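Local coordinates for IPT/TIG domain-containing protein BACOVA_02650 (Bacteroides ovatus, PDB 5E7H) that binds polysaccharide at the cell surface and probably captures xyloglucan before its transport into the periplasm for degradation, at residues Glu170-Pro175 with Gly191-Ser196. Numbering follows the deposited sequence.
Sequences EVFTGP and GYVPVS
The CA atoms of Pro175 and Val193, the nearest such pair between the segments, are 7.9 Å apart, and no hydrogen bond joins the two segments. Phe172, Val193 and Pro194 bridge the gap with apolar side chains. The contact belongs to the beta-sandwich of the xyloglucan-binding domain. Residues 170-175 lie in the loop from strand 160-168 of one sheet to strand 176-181 of the other. Residues 191-196 lead out of strand 189-192, the edge strand paired with 176-181. At Gly191 the chain bends, and Gly191 and Tyr192 lie opposite the single residue Phe177, a G1 beta bulge. Gly191 has the positive phi expected there, 69°.

Phe172 reaches across with the far end of its ring. Its CG sits between the backbone N and the carbonyl carbon (chi1 47°), which carries the ring toward the other segment, although the CB itself is not aimed there. CZ meets CD of Pro194 at 4.5 Å, and this proline carbon lies at the ring edge, near the ring plane. CE1 of Phe172 lies 4.3 Å from CG1 of Val193, which approaches the ring obliquely. These are loose van der Waals contacts, and the two segments bury just 105 Å² between them. Phe172 also packs on Ile248 and Val250, and Pro194 on Met208 and Cys166. Both thus rest on the large sheet, and the contact lies over strands 246-259, 207-213 and 160-168.

The CB of Tyr192 points away from the loop, and Tyr192 OH accepts a weak hydrogen bond from Val195 N at 3.4 Å. Val193 divides its two methyls between two partners. CG1, anti to the backbone N (chi1 -180°), goes to Phe172. The other methyl, CG2, lies 4.1 Å from the carbonyl O of Pro175.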
ATOM      1  N   GLU A 170      14.628   0.430   8.815  1.00 17.76           N
ATOM      2  CA  GLU A 170      14.812   0.328  10.270  1.00 19.66           C
ATOM      3  C   GLU A 170      13.878   1.302  10.935  1.00 20.81           C
ATOM      4  O   GLU A 170      13.584   2.362  10.374  1.00 19.91           O
ATOM      5  CB  GLU A 170      16.252   0.665  10.704  1.00 24.23           C
ATOM      6  CG  GLU A 170      17.384   0.075   9.885  1.00 45.51           C
ATOM      7  CD  GLU A 170      17.780  -1.326  10.320  1.00 59.96           C
ATOM      8  OE1 GLU A 170      17.071  -1.920  11.163  1.00 63.71           O
ATOM      9  OE2 GLU A 170      18.811  -1.828   9.818  1.00 60.49           O
ATOM     10  N   VAL A 171      13.432   0.983  12.147  1.00 22.30           N
ATOM     11  CA  VAL A 171      12.604   1.927  12.866  1.00 22.65           C
ATOM     12  C   VAL A 171      13.433   3.160  13.198  1.00 21.69           C
ATOM     13  O   VAL A 171      14.672   3.099  13.314  1.00 24.38           O
ATOM     14  CB  VAL A 171      12.011   1.326  14.154  1.00 28.11           C
ATOM     15  CG1 VAL A 171      11.017   0.207  13.798  1.00 31.81           C
ATOM     16  CG2 VAL A 171      13.096   0.835  15.057  1.00 38.68           C
ATOM     17  N   PHE A 172      12.731   4.260  13.345  1.00 23.18           N
ATOM     18  CA  PHE A 172      13.348   5.553  13.631  1.00 23.23           C
ATOM     19  C   PHE A 172      12.526   6.293  14.665  1.00 24.65           C
ATOM     20  O   PHE A 172      11.361   5.975  14.899  1.00 28.13           O
ATOM     21  CB  PHE A 172      13.493   6.374  12.338  1.00 22.23           C
ATOM     22  CG  PHE A 172      12.248   6.413  11.491  1.00 21.68           C
ATOM     23  CD1 PHE A 172      11.212   7.287  11.782  1.00 21.08           C
ATOM     24  CD2 PHE A 172      12.119   5.578  10.385  1.00 20.61           C
ATOM     25  CE1 PHE A 172      10.070   7.319  10.996  1.00 20.49           C
ATOM     26  CE2 PHE A 172      10.994   5.601   9.610  1.00 20.07           C
ATOM     27  CZ  PHE A 172       9.964   6.470   9.901  1.00 21.54           C
ATOM     28  N   THR A 173      13.156   7.274  15.306  1.00 23.97           N
ATOM     29  CA  THR A 173      12.503   8.086  16.315  1.00 23.89           C
ATOM     30  C   THR A 173      12.725   9.557  16.001  1.00 25.44           C
ATOM     31  O   THR A 173      13.853  10.063  16.089  1.00 29.98           O
ATOM     32  CB  THR A 173      13.034   7.789  17.732  1.00 29.82           C
ATOM     33  OG1 THR A 173      12.904   6.390  18.006  1.00 34.84           O
ATOM     34  CG2 THR A 173      12.257   8.595  18.770  1.00 43.16           C
ATOM     35  N   GLY A 174      11.641  10.232  15.642  1.00 23.18           N
ATOM     36  CA  GLY A 174      11.669  11.655  15.334  1.00 22.22           C
ATOM     37  C   GLY A 174      10.982  11.932  14.010  1.00 21.22           C
ATOM     38  O   GLY A 174       9.970  12.632  13.967  1.00 22.08           O
ATOM     39  N   PRO A 175      11.520  11.371  12.919  1.00 19.73           N
ATOM     40  CA  PRO A 175      10.968  11.711  11.605  1.00 17.78           C
ATOM     41  C   PRO A 175       9.513  11.287  11.435  1.00 18.99           C
ATOM     42  O   PRO A 175       9.096  10.258  11.979  1.00 19.68           O
ATOM     43  CB  PRO A 175      11.897  10.971  10.645  1.00 18.76           C
ATOM     44  CG  PRO A 175      13.200  10.929  11.385  1.00 20.52           C
ATOM     45  CD  PRO A 175      12.822  10.695  12.808  1.00 19.87           C
ATOM     46  N   GLY A 191       2.262  14.117  10.853  1.00 17.91           N
ATOM     47  CA  GLY A 191       2.834  13.347  11.938  1.00 18.80           C
ATOM     48  C   GLY A 191       2.731  11.845  11.791  1.00 18.00           C
ATOM     49  O   GLY A 191       2.754  11.109  12.793  1.00 21.08           O
ATOM     50  N   TYR A 192       2.653  11.383  10.556  1.00 16.30           N
ATOM     51  CA  TYR A 192       2.405   9.971  10.274  1.00 15.54           C
ATOM     52  C   TYR A 192       3.679   9.147  10.252  1.00 16.57           C
ATOM     53  O   TYR A 192       4.651   9.506   9.592  1.00 17.27           O
ATOM     54  CB  TYR A 192       1.679   9.813   8.932  1.00 17.52           C
ATOM     55  CG  TYR A 192       1.336   8.376   8.594  1.00 16.45           C
ATOM     56  CD1 TYR A 192       0.353   7.708   9.298  1.00 17.25           C
ATOM     57  CD2 TYR A 192       2.011   7.681   7.594  1.00 17.92           C
ATOM     58  CE1 TYR A 192       0.040   6.386   9.012  1.00 19.26           C
ATOM     59  CE2 TYR A 192       1.693   6.354   7.305  1.00 20.39           C
ATOM     60  CZ  TYR A 192       0.718   5.727   8.030  1.00 19.60           C
ATOM     61  OH  TYR A 192       0.400   4.400   7.783  1.00 20.75           O
ATOM     62  N   VAL A 193       3.650   8.034  10.981  1.00 17.59           N
ATOM     63  CA  VAL A 193       4.687   7.022  10.906  1.00 17.96           C
ATOM     64  C   VAL A 193       4.067   5.768  10.263  1.00 18.16           C
ATOM     65  O   VAL A 193       3.067   5.273  10.777  1.00 18.38           O
ATOM     66  CB  VAL A 193       5.254   6.681  12.295  1.00 20.20           C
ATOM     67  CG1 VAL A 193       6.337   5.621  12.200  1.00 24.81           C
ATOM     68  CG2 VAL A 193       5.795   7.964  12.977  1.00 21.75           C
ATOM     69  N   PRO A 194       4.645   5.285   9.154  1.00 17.79           N
ATOM     70  CA  PRO A 194       4.076   4.101   8.477  1.00 17.73           C
ATOM     71  C   PRO A 194       3.879   2.911   9.395  1.00 17.96           C
ATOM     72  O   PRO A 194       4.809   2.536  10.116  1.00 18.77           O
ATOM     73  CB  PRO A 194       5.106   3.793   7.407  1.00 17.28           C
ATOM     74  CG  PRO A 194       5.693   5.141   7.070  1.00 21.28           C
ATOM     75  CD  PRO A 194       5.780   5.841   8.395  1.00 20.63           C
ATOM     76  N   VAL A 195       2.660   2.366   9.395  1.00 16.83           N
ATOM     77  CA  VAL A 195       2.340   1.147  10.137  1.00 16.83           C
ATOM     78  C   VAL A 195       1.550   0.225   9.222  1.00 15.65           C
ATOM     79  O   VAL A 195       0.807   0.655   8.360  1.00 16.02           O
ATOM     80  CB  VAL A 195       1.536   1.409  11.425  1.00 23.85           C
ATOM     81  CG1 VAL A 195       2.399   2.114  12.471  1.00 25.31           C
ATOM     82  CG2 VAL A 195       0.277   2.207  11.139  1.00 24.06           C
ATOM     83  N   SER A 196       1.703  -1.064   9.457  1.00 16.99           N
ATOM     84  CA  SER A 196       1.058  -2.064   8.620  1.00 16.78           C
ATOM     85  C   SER A 196      -0.443  -2.163   8.861  1.00 17.99           C
ATOM     86  O   SER A 196      -0.892  -2.229  10.012  1.00 19.58           O
ATOM     87  CB  SER A 196       1.705  -3.424   8.881  1.00 17.71           C
ATOM     88  OG  SER A 196       0.909  -4.458   8.333  1.00 17.50           O
TER